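Local coordinates for gamma-D-glutamyl-L-lysine dipeptidyl-peptidase (Bacillus cereus ATCC 10987, PDB 3H41), which probably cleaves the gamma-D-glutamyl-L-lysine bond of murein peptides as a cysteine peptidase of the NlpC/P60 family, releasing L-Ala-D-Glu, at residues A[268-281]-A[291-303]. Sequence-based numbering, arbitrary orientation.
Sequences HHVAMYIGDGNMIH and IIPLNTPGYIEEY. With DGL (D-glutamic acid), chain C.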
loop_
_atom_site.group_PDB
_atom_site.type_symbol
_atom_site.label_atom_id
_atom_site.label_comp_id
_atom_site.label_asym_id
_atom_site.label_seq_id
_atom_site.Cartn_x
_atom_site.Cartn_y
_atom_site.Cartn_z
ATOM N N HIS A 268 13.966 -11.920 1.088
ATOM C CA HIS A 268 13.072 -11.493 2.162
ATOM C C HIS A 268 13.161 -10.008 2.527
ATOM O O HIS A 268 12.558 -9.609 3.505
ATOM C CB HIS A 268 13.318 -12.332 3.433
ATOM C CG HIS A 268 14.663 -12.106 4.049
ATOM N ND1 HIS A 268 14.836 -11.401 5.221
ATOM C CD2 HIS A 268 15.905 -12.459 3.638
ATOM C CE1 HIS A 268 16.123 -11.359 5.522
ATOM N NE2 HIS A 268 16.795 -11.987 4.575
ATOM N N HIS A 269 13.899 -9.192 1.783
ATOM C CA HIS A 269 13.909 -7.755 2.051
ATOM C C HIS A 269 14.159 -6.977 0.772
ATOM O O HIS A 269 14.864 -7.445 -0.128
ATOM C CB HIS A 269 14.941 -7.375 3.139
ATOM C CG HIS A 269 14.896 -5.925 3.511
ATOM N ND1 HIS A 269 13.804 -5.358 4.136
ATOM C CD2 HIS A 269 15.761 -4.910 3.278
ATOM C CE1 HIS A 269 14.021 -4.066 4.306
ATOM N NE2 HIS A 269 15.193 -3.766 3.781
ATOM N N VAL A 270 13.575 -5.784 0.701
ATOM C CA VAL A 270 13.776 -4.898 -0.417
ATOM C C VAL A 270 13.906 -3.479 0.131
ATOM O O VAL A 270 13.241 -3.111 1.136
ATOM C CB VAL A 270 12.666 -5.000 -1.458
ATOM C CG1 VAL A 270 11.272 -4.742 -0.832
ATOM C CG2 VAL A 270 12.955 -4.075 -2.687
ATOM N N ALA A 271 14.793 -2.723 -0.500
ATOM C CA ALA A 271 15.012 -1.319 -0.172
ATOM C C ALA A 271 15.186 -0.527 -1.481
ATOM O O ALA A 271 15.353 -1.102 -2.533
ATOM C CB ALA A 271 16.242 -1.194 0.744
HETATM N N MSE A 272 15.073 0.789 -1.442
HETATM C CA MSE A 272 15.344 1.598 -2.637
HETATM C C MSE A 272 16.606 2.390 -2.447
HETATM O O MSE A 272 16.759 3.087 -1.439
HETATM C CB MSE A 272 14.176 2.594 -2.902
HETATM C CG MSE A 272 14.323 3.338 -4.191
HETATM SE SE MSE A 272 12.741 4.387 -4.638
HETATM C CE MSE A 272 12.723 5.474 -3.101
ATOM N N TYR A 273 17.493 2.296 -3.435
ATOM C CA TYR A 273 18.739 3.045 -3.462
ATOM C C TYR A 273 18.452 4.527 -3.617
ATOM O O TYR A 273 17.642 4.916 -4.470
ATOM C CB TYR A 273 19.637 2.552 -4.603
ATOM C CG TYR A 273 21.053 3.088 -4.499
ATOM C CD1 TYR A 273 21.810 2.882 -3.356
ATOM C CD2 TYR A 273 21.640 3.791 -5.554
ATOM C CE1 TYR A 273 23.099 3.372 -3.252
ATOM C CE2 TYR A 273 22.936 4.296 -5.449
ATOM C CZ TYR A 273 23.655 4.074 -4.310
ATOM O OH TYR A 273 24.931 4.576 -4.202
ATOM N N ILE A 274 19.096 5.353 -2.806
ATOM C CA ILE A 274 18.855 6.820 -2.867
ATOM C C ILE A 274 20.124 7.595 -3.220
ATOM O O ILE A 274 20.154 8.835 -3.143
ATOM C CB ILE A 274 18.166 7.369 -1.567
ATOM C CG1 ILE A 274 19.123 7.438 -0.366
ATOM C CG2 ILE A 274 16.925 6.517 -1.217
ATOM C CD1 ILE A 274 18.600 8.296 0.846
ATOM N N GLY A 275 21.152 6.861 -3.654
ATOM C CA GLY A 275 22.457 7.453 -4.006
ATOM C C GLY A 275 23.388 7.681 -2.834
ATOM O O GLY A 275 22.989 7.565 -1.665
ATOM N N ASP A 276 24.650 7.995 -3.159
ATOM C CA ASP A 276 25.707 8.220 -2.166
ATOM C C ASP A 276 25.853 7.067 -1.163
ATOM O O ASP A 276 26.190 7.291 -0.021
ATOM C CB ASP A 276 25.464 9.520 -1.423
ATOM C CG ASP A 276 25.497 10.745 -2.352
ATOM O OD1 ASP A 276 26.238 10.742 -3.367
ATOM O OD2 ASP A 276 24.769 11.715 -2.060
ATOM N N GLY A 277 25.538 5.845 -1.580
ATOM C CA GLY A 277 25.740 4.679 -0.722
ATOM C C GLY A 277 24.610 4.389 0.257
ATOM O O GLY A 277 24.733 3.474 1.081
ATOM N N ASN A 278 23.519 5.162 0.185
ATOM C CA ASN A 278 22.396 5.012 1.138
ATOM C C ASN A 278 21.138 4.431 0.488
ATOM O O ASN A 278 21.010 4.416 -0.740
ATOM C CB ASN A 278 22.058 6.337 1.789
ATOM C CG ASN A 278 23.171 6.845 2.661
ATOM O OD1 ASN A 278 23.818 6.064 3.369
ATOM N ND2 ASN A 278 23.454 8.151 2.570
HETATM N N MSE A 279 20.238 3.927 1.323
HETATM C CA MSE A 279 18.980 3.347 0.849
HETATM C C MSE A 279 17.871 3.721 1.815
HETATM O O MSE A 279 18.122 4.045 2.963
HETATM C CB MSE A 279 19.057 1.836 0.686
HETATM C CG MSE A 279 19.330 1.111 1.958
HETATM SE SE MSE A 279 19.821 -0.725 1.610
HETATM C CE MSE A 279 19.518 -1.196 3.371
ATOM N N ILE A 280 16.643 3.700 1.319
ATOM C CA ILE A 280 15.495 3.976 2.125
ATOM C C ILE A 280 14.620 2.723 2.111
ATOM O O ILE A 280 14.554 2.054 1.092
ATOM C CB ILE A 280 14.732 5.247 1.627
ATOM C CG1 ILE A 280 13.688 5.679 2.644
ATOM C CG2 ILE A 280 14.152 5.042 0.212
ATOM C CD1 ILE A 280 13.124 7.156 2.411
ATOM N N HIS A 281 14.024 2.394 3.272
ATOM C CA HIS A 281 13.179 1.219 3.408
ATOM C C HIS A 281 12.274 1.281 4.615
ATOM O O HIS A 281 12.445 2.112 5.525
ATOM C CB HIS A 281 14.051 -0.085 3.431
ATOM C CG HIS A 281 15.002 -0.204 4.586
ATOM N ND1 HIS A 281 15.826 -1.310 4.757
ATOM C CD2 HIS A 281 15.270 0.623 5.632
ATOM C CE1 HIS A 281 16.540 -1.153 5.858
ATOM N NE2 HIS A 281 16.243 0.015 6.393
ATOM N N ILE A 291 16.450 5.736 6.633
ATOM C CA ILE A 291 17.525 5.759 5.662
ATOM C C ILE A 291 18.793 5.203 6.326
ATOM O O ILE A 291 19.204 5.686 7.383
ATOM C CB ILE A 291 17.770 7.206 5.154
ATOM C CG1 ILE A 291 16.657 7.648 4.186
ATOM C CG2 ILE A 291 19.132 7.348 4.522
ATOM C CD1 ILE A 291 16.617 9.136 3.894
ATOM N N ILE A 292 19.421 4.220 5.710
ATOM C CA ILE A 292 20.667 3.618 6.221
ATOM C C ILE A 292 21.659 3.321 5.090
ATOM O O ILE A 292 21.293 3.293 3.901
ATOM C CB ILE A 292 20.429 2.300 7.047
ATOM C CG1 ILE A 292 19.794 1.197 6.206
ATOM C CG2 ILE A 292 19.619 2.559 8.313
ATOM C CD1 ILE A 292 19.790 -0.157 6.924
ATOM N N PRO A 293 22.924 3.087 5.444
ATOM C CA PRO A 293 23.853 2.771 4.374
ATOM C C PRO A 293 23.557 1.415 3.806
ATOM O O PRO A 293 23.115 0.522 4.564
ATOM C CB PRO A 293 25.228 2.718 5.082
ATOM C CG PRO A 293 25.056 3.505 6.355
ATOM C CD PRO A 293 23.590 3.405 6.725
ATOM N N LEU A 294 23.860 1.223 2.518
ATOM C CA LEU A 294 23.799 -0.100 1.913
ATOM C C LEU A 294 24.804 -1.036 2.592
ATOM O O LEU A 294 24.526 -2.210 2.825
ATOM C CB LEU A 294 24.064 -0.010 0.409
ATOM C CG LEU A 294 24.106 -1.309 -0.402
ATOM C CD1 LEU A 294 22.857 -2.232 -0.197
ATOM C CD2 LEU A 294 24.282 -0.921 -1.838
ATOM N N ASN A 295 25.953 -0.486 2.946
ATOM C CA ASN A 295 26.974 -1.185 3.677
ATOM C C ASN A 295 26.660 -1.257 5.162
ATOM O O ASN A 295 27.411 -0.741 5.969
ATOM C CB ASN A 295 28.301 -0.459 3.487
ATOM C CG ASN A 295 29.480 -1.291 3.933
ATOM O OD1 ASN A 295 29.426 -2.527 3.912
ATOM N ND2 ASN A 295 30.548 -0.622 4.372
ATOM N N THR A 296 25.533 -1.838 5.531
ATOM C CA THR A 296 25.200 -2.030 6.939
ATOM C C THR A 296 25.363 -3.531 7.188
ATOM O O THR A 296 24.945 -4.339 6.357
ATOM C CB THR A 296 23.777 -1.541 7.242
ATOM O OG1 THR A 296 23.739 -0.115 7.067
ATOM C CG2 THR A 296 23.314 -1.928 8.677
ATOM N N PRO A 297 26.040 -3.908 8.299
ATOM C CA PRO A 297 26.188 -5.320 8.711
ATOM C C PRO A 297 24.874 -6.039 8.666
ATOM O O PRO A 297 23.882 -5.513 9.186
ATOM C CB PRO A 297 26.661 -5.223 10.176
ATOM C CG PRO A 297 27.435 -3.963 10.211
ATOM C CD PRO A 297 26.770 -3.001 9.207
ATOM N N GLY A 298 24.869 -7.220 8.059
ATOM C CA GLY A 298 23.670 -8.006 7.886
ATOM C C GLY A 298 23.211 -7.820 6.459
ATOM O O GLY A 298 23.177 -8.781 5.637
ATOM N N TYR A 299 22.887 -6.573 6.134
ATOM C CA TYR A 299 22.378 -6.299 4.815
ATOM C C TYR A 299 23.407 -6.622 3.750
ATOM O O TYR A 299 23.119 -7.282 2.757
ATOM C CB TYR A 299 21.927 -4.843 4.728
ATOM C CG TYR A 299 20.698 -4.578 5.559
ATOM C CD1 TYR A 299 19.438 -4.736 5.018
ATOM C CD2 TYR A 299 20.799 -4.134 6.880
ATOM C CE1 TYR A 299 18.311 -4.481 5.759
ATOM C CE2 TYR A 299 19.649 -3.867 7.631
ATOM C CZ TYR A 299 18.428 -4.029 7.045
ATOM O OH TYR A 299 17.281 -3.789 7.721
ATOM N N ILE A 300 24.618 -6.168 3.953
ATOM C CA ILE A 300 25.602 -6.287 2.902
ATOM C C ILE A 300 25.931 -7.743 2.555
ATOM O O ILE A 300 26.108 -8.059 1.378
ATOM C CB ILE A 300 26.805 -5.389 3.206
ATOM C CG1 ILE A 300 27.605 -5.096 1.923
ATOM C CG2 ILE A 300 27.639 -5.957 4.361
ATOM C CD1 ILE A 300 26.727 -4.572 0.719
ATOM N N GLU A 301 25.927 -8.644 3.550
ATOM C CA GLU A 301 26.204 -10.057 3.330
ATOM C C GLU A 301 25.086 -10.770 2.593
ATOM O O GLU A 301 25.322 -11.813 1.958
ATOM C CB GLU A 301 26.463 -10.802 4.660
ATOM C CG GLU A 301 27.760 -10.431 5.368
ATOM C CD GLU A 301 27.657 -9.162 6.254
ATOM O OE1 GLU A 301 26.558 -8.549 6.310
ATOM O OE2 GLU A 301 28.671 -8.794 6.909
ATOM N N GLU A 302 23.872 -10.218 2.682
ATOM C CA GLU A 302 22.680 -10.811 2.067
ATOM C C GLU A 302 22.277 -10.149 0.723
ATOM O O GLU A 302 21.262 -10.541 0.127
ATOM C CB GLU A 302 21.504 -10.757 3.049
ATOM C CG GLU A 302 21.580 -11.788 4.194
ATOM C CD GLU A 302 20.259 -12.083 4.847
ATOM O OE1 GLU A 302 19.292 -11.308 4.663
ATOM O OE2 GLU A 302 20.186 -13.125 5.549
ATOM N N TYR A 303 23.079 -9.196 0.262
ATOM C CA TYR A 303 22.865 -8.534 -1.010
ATOM C C TYR A 303 22.572 -9.585 -2.077
ATOM O O TYR A 303 23.362 -10.516 -2.278
ATOM C CB TYR A 303 24.082 -7.710 -1.396
ATOM C CG TYR A 303 23.873 -6.901 -2.637
ATOM C CD1 TYR A 303 23.252 -5.659 -2.579
ATOM C CD2 TYR A 303 24.249 -7.396 -3.890
ATOM C CE1 TYR A 303 23.029 -4.918 -3.736
ATOM C CE2 TYR A 303 24.023 -6.649 -5.067
ATOM C CZ TYR A 303 23.417 -5.404 -4.965
ATOM O OH TYR A 303 23.170 -4.631 -6.077
HETATM N N DGL C . 5.801 -9.356 2.692
HETATM C CA DGL C . 7.210 -9.755 2.689
HETATM C C DGL C . 7.729 -9.930 1.293
HETATM O O DGL C . 8.657 -10.712 1.042
HETATM C CB DGL C . 8.051 -8.709 3.441
HETATM C CG DGL C . 9.525 -9.111 3.642
HETATM C CD DGL C . 9.762 -10.540 4.127
HETATM O OE1 DGL C . 10.110 -10.681 5.313
HETATM O OE2 DGL C . 9.660 -11.527 3.347
HETATM O OXT DGL C . 7.269 -9.241 0.374
HETATM O O HOH W 1 27.011 2.240 1.895
#
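In this NlpC/P60 domain the histidine side of the cysteine-peptidase active site, with H269 the inferred proton acceptor and H281 the inferred third member, meets Y299 of 291-303. In the conformer given, one of two for H269, Y299 meets it in an offset edge-to-face pair, planes 64° apart, Y299 CE1 lying 3.6 Å from H269 CD2, and H269 NE2 is hydrogen-bonded to H281 ND1 at 2.7 Å. H281 CE1 comes within 3.3 Å of Y299 OH. A chi1 of 62° and a stretched-out chain carry the selenomethionine M279 alongside I292 until CE rests over one face of Y299; its SE touches L294 CD1 at 3.8 Å. H268 NE2 donates to E302 OE1 (2.6 Å) on the syn side but tilted out of the carboxylate plane, a short, bent bond that ties down the far end of the ring, while H268 O and CB face the D-glutamate. Strands 278-281 and 291-293 pair antiparallel through M279 N to I292 O at 2.9 Å and I292 N to M279 O, extended by L294 N to G277 O. H281 NE2 is hydrogen-bonded to E290, H260 stacks on H268, and F258 of strand 255-259 packs against M279, L294 and Y299; across the sheet, helix 189-197 covers M272, I274 and I280.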